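Local coordinates for protein PRD-containing transcription regulator (Lactobacillus casei, PDB 3NUF) that is probably a transcription regulator, built around a PRD domain of the kind through which phosphotransferase-system proteins control bacterial antiterminators and activators by phosphorylating histidines, at residues T55-E60 with Y106-H111. Numbering follows the deposited sequence. Where two conformers were deposited one is given.
Sequences TNHLIE and YVLSIH. With EDO (1,2-ethanediol), chain F.
His57 crosses both Val107 and His111 obliquely, two residues that lie one helical turn apart on the partner helix. Its CG lies anti to the backbone N (chi1 -171°), a torsion that carries the imidazole across the interhelical gap. At the far end of the ring, CE1 and NE2 both meet the CG1 methyl of Val107, each at 3.7 Å, while nearer the backbone CB of His57 lies 3.8 Å from NE2 of His111, an approach oblique to both rings. The two imidazoles are turned almost the same way, with their planes at 18°, but they are slid so far apart that the rings barely overlap and their centroids stand 5.3 Å from each other. His57 ND1 comes within 4.6 Å of His111 NE2, too far for a bond. The carbonyl O of Val107 lies in the plane of the His111 ring, at its edge. Helices 48-67 and 104-115 run nearly antiparallel here, as expected of the all-helical PRD fold. Conserved histidines of PRDs are phosphorylated by phosphotransferase-system proteins in relatives; His57 and His111 are consistent with such sites, though this is not established here. With an alanine at His57, the Val107 methyl and the His111 ring are likely to lose their common neighbour, opening a gap between the helices. Deeper in, Leu58 turns its CD2 to CD1 of Leu108 at 4.2 Å, and Leu108 extends this apolar layer to Leu54 and Met61 of helix 48-67 and to Ala90 and Val93 of helix 84-97. His111 also rests on Val53 and Leu54, and a di(hydroxyethyl)ether molecule, probably from the crystallisation liquor, lies about 4 Å from its side chain.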
loop_
_atom_site.group_PDB
_atom_site.type_symbol
_atom_site.label_atom_id
_atom_site.label_comp_id
_atom_site.label_asym_id
_atom_site.label_seq_id
_atom_site.Cartn_x
_atom_site.Cartn_y
_atom_site.Cartn_z
ATOM N N THR A 55 4.030 -0.246 5.109
ATOM C CA THR A 55 5.267 0.184 4.479
ATOM C C THR A 55 6.072 -0.995 4.025
ATOM O O THR A 55 6.619 -1.005 2.926
ATOM C CB THR A 55 6.095 1.106 5.433
ATOM O OG1 THR A 55 5.340 2.274 5.655
ATOM C CG2 THR A 55 7.432 1.485 4.825
ATOM N N ASN A 56 6.202 -2.021 4.867
ATOM C CA ASN A 56 6.957 -3.197 4.490
ATOM C C ASN A 56 6.399 -3.785 3.192
ATOM O O ASN A 56 7.140 -4.145 2.272
ATOM C CB ASN A 56 6.947 -4.249 5.642
ATOM C CG ASN A 56 7.728 -5.500 5.311
ATOM O OD1 ASN A 56 8.947 -5.492 5.381
ATOM N ND2 ASN A 56 7.017 -6.575 4.891
ATOM N N HIS A 57 5.083 -3.865 3.124
ATOM C CA HIS A 57 4.456 -4.460 1.942
ATOM C C HIS A 57 4.612 -3.556 0.714
ATOM O O HIS A 57 4.881 -4.045 -0.395
ATOM C CB HIS A 57 2.988 -4.770 2.170
ATOM C CG HIS A 57 2.399 -5.576 1.060
ATOM N ND1 HIS A 57 2.875 -6.847 0.777
ATOM C CD2 HIS A 57 1.494 -5.275 0.096
ATOM C CE1 HIS A 57 2.256 -7.291 -0.315
ATOM N NE2 HIS A 57 1.407 -6.365 -0.741
ATOM N N LEU A 58 4.461 -2.254 0.911
ATOM C CA LEU A 58 4.642 -1.314 -0.205
ATOM C C LEU A 58 6.064 -1.362 -0.761
ATOM O O LEU A 58 6.283 -1.355 -1.979
ATOM C CB LEU A 58 4.260 0.102 0.159
ATOM C CG LEU A 58 2.796 0.410 0.420
ATOM C CD1 LEU A 58 2.658 1.819 1.068
ATOM C CD2 LEU A 58 1.932 0.219 -0.827
ATOM N N ILE A 59 7.055 -1.447 0.112
ATOM C CA ILE A 59 8.433 -1.610 -0.340
ATOM C C ILE A 59 8.644 -2.886 -1.132
ATOM O O ILE A 59 9.320 -2.865 -2.182
ATOM C CB ILE A 59 9.398 -1.512 0.850
ATOM C CG1 ILE A 59 9.406 -0.057 1.348
ATOM C CG2 ILE A 59 10.824 -1.946 0.475
ATOM C CD1 ILE A 59 10.135 0.157 2.733
ATOM N N GLU A 60 8.043 -3.977 -0.676
ATOM C CA GLU A 60 8.108 -5.222 -1.413
ATOM C C GLU A 60 7.480 -5.112 -2.816
ATOM O O GLU A 60 8.058 -5.555 -3.804
ATOM C CB GLU A 60 7.430 -6.340 -0.603
ATOM C CG GLU A 60 7.325 -7.650 -1.351
ATOM C CD GLU A 60 6.505 -8.711 -0.591
ATOM O OE1 GLU A 60 6.932 -8.996 0.558
ATOM O OE2 GLU A 60 5.460 -9.227 -1.105
ATOM N N TYR A 106 -5.059 -7.801 -4.220
ATOM C CA TYR A 106 -5.744 -8.580 -3.161
ATOM C C TYR A 106 -5.069 -8.500 -1.821
ATOM O O TYR A 106 -5.666 -8.080 -0.812
ATOM C CB TYR A 106 -5.977 -10.012 -3.652
ATOM C CG TYR A 106 -6.841 -10.114 -4.882
ATOM C CD1 TYR A 106 -8.140 -9.646 -4.845
ATOM C CD2 TYR A 106 -6.363 -10.650 -6.084
ATOM C CE1 TYR A 106 -8.913 -9.713 -5.968
ATOM C CE2 TYR A 106 -7.129 -10.706 -7.200
ATOM C CZ TYR A 106 -8.399 -10.226 -7.162
ATOM O OH TYR A 106 -9.190 -10.252 -8.289
ATOM N N VAL A 107 -3.803 -8.838 -1.763
ATOM C CA VAL A 107 -3.089 -8.780 -0.475
ATOM C C VAL A 107 -3.054 -7.327 0.022
ATOM O O VAL A 107 -3.250 -7.067 1.213
ATOM C CB VAL A 107 -1.710 -9.389 -0.564
ATOM C CG1 VAL A 107 -0.822 -9.035 0.638
ATOM C CG2 VAL A 107 -1.849 -10.901 -0.685
ATOM N N LEU A 108 -2.829 -6.363 -0.874
ATOM C CA LEU A 108 -2.812 -4.951 -0.449
ATOM C C LEU A 108 -4.154 -4.516 0.120
ATOM O O LEU A 108 -4.199 -3.780 1.117
ATOM C CB LEU A 108 -2.374 -4.044 -1.587
ATOM C CG LEU A 108 -2.401 -2.537 -1.264
ATOM C CD1 LEU A 108 -1.477 -2.175 -0.108
ATOM C CD2 LEU A 108 -2.048 -1.719 -2.508
ATOM N N SER A 109 -5.264 -5.012 -0.413
ATOM C CA SER A 109 -6.579 -4.623 0.096
ATOM C C SER A 109 -6.781 -4.923 1.568
ATOM O O SER A 109 -7.519 -4.185 2.240
ATOM C CB SER A 109 -7.681 -5.244 -0.774
ATOM O OG SER A 109 -7.897 -6.600 -0.478
ATOM N N ILE A 110 -6.142 -5.955 2.063
ATOM C CA ILE A 110 -6.310 -6.296 3.481
ATOM C C ILE A 110 -5.760 -5.213 4.395
ATOM O O ILE A 110 -6.295 -5.012 5.487
ATOM C CB ILE A 110 -5.648 -7.660 3.762
ATOM C CG1 ILE A 110 -6.228 -8.748 2.876
ATOM C CG2 ILE A 110 -5.749 -8.078 5.253
ATOM C CD1 ILE A 110 -7.729 -8.861 2.857
ATOM N N HIS A 111 -4.735 -4.497 3.990
ATOM C CA HIS A 111 -4.204 -3.408 4.780
ATOM C C HIS A 111 -5.255 -2.327 4.917
ATOM O O HIS A 111 -5.448 -1.782 5.976
ATOM C CB HIS A 111 -2.939 -2.890 4.149
ATOM C CG HIS A 111 -1.819 -3.860 4.163
ATOM N ND1 HIS A 111 -0.748 -3.748 5.015
ATOM C CD2 HIS A 111 -1.555 -4.925 3.364
ATOM C CE1 HIS A 111 0.088 -4.748 4.790
ATOM N NE2 HIS A 111 -0.372 -5.486 3.798
HETATM C C1 EDO F . 13.059 0.050 -3.491
HETATM O O1 EDO F . 13.959 -0.117 -4.601
HETATM C C2 EDO F . 12.002 -1.043 -3.392
HETATM O O2 EDO F . 12.527 -2.296 -2.938
#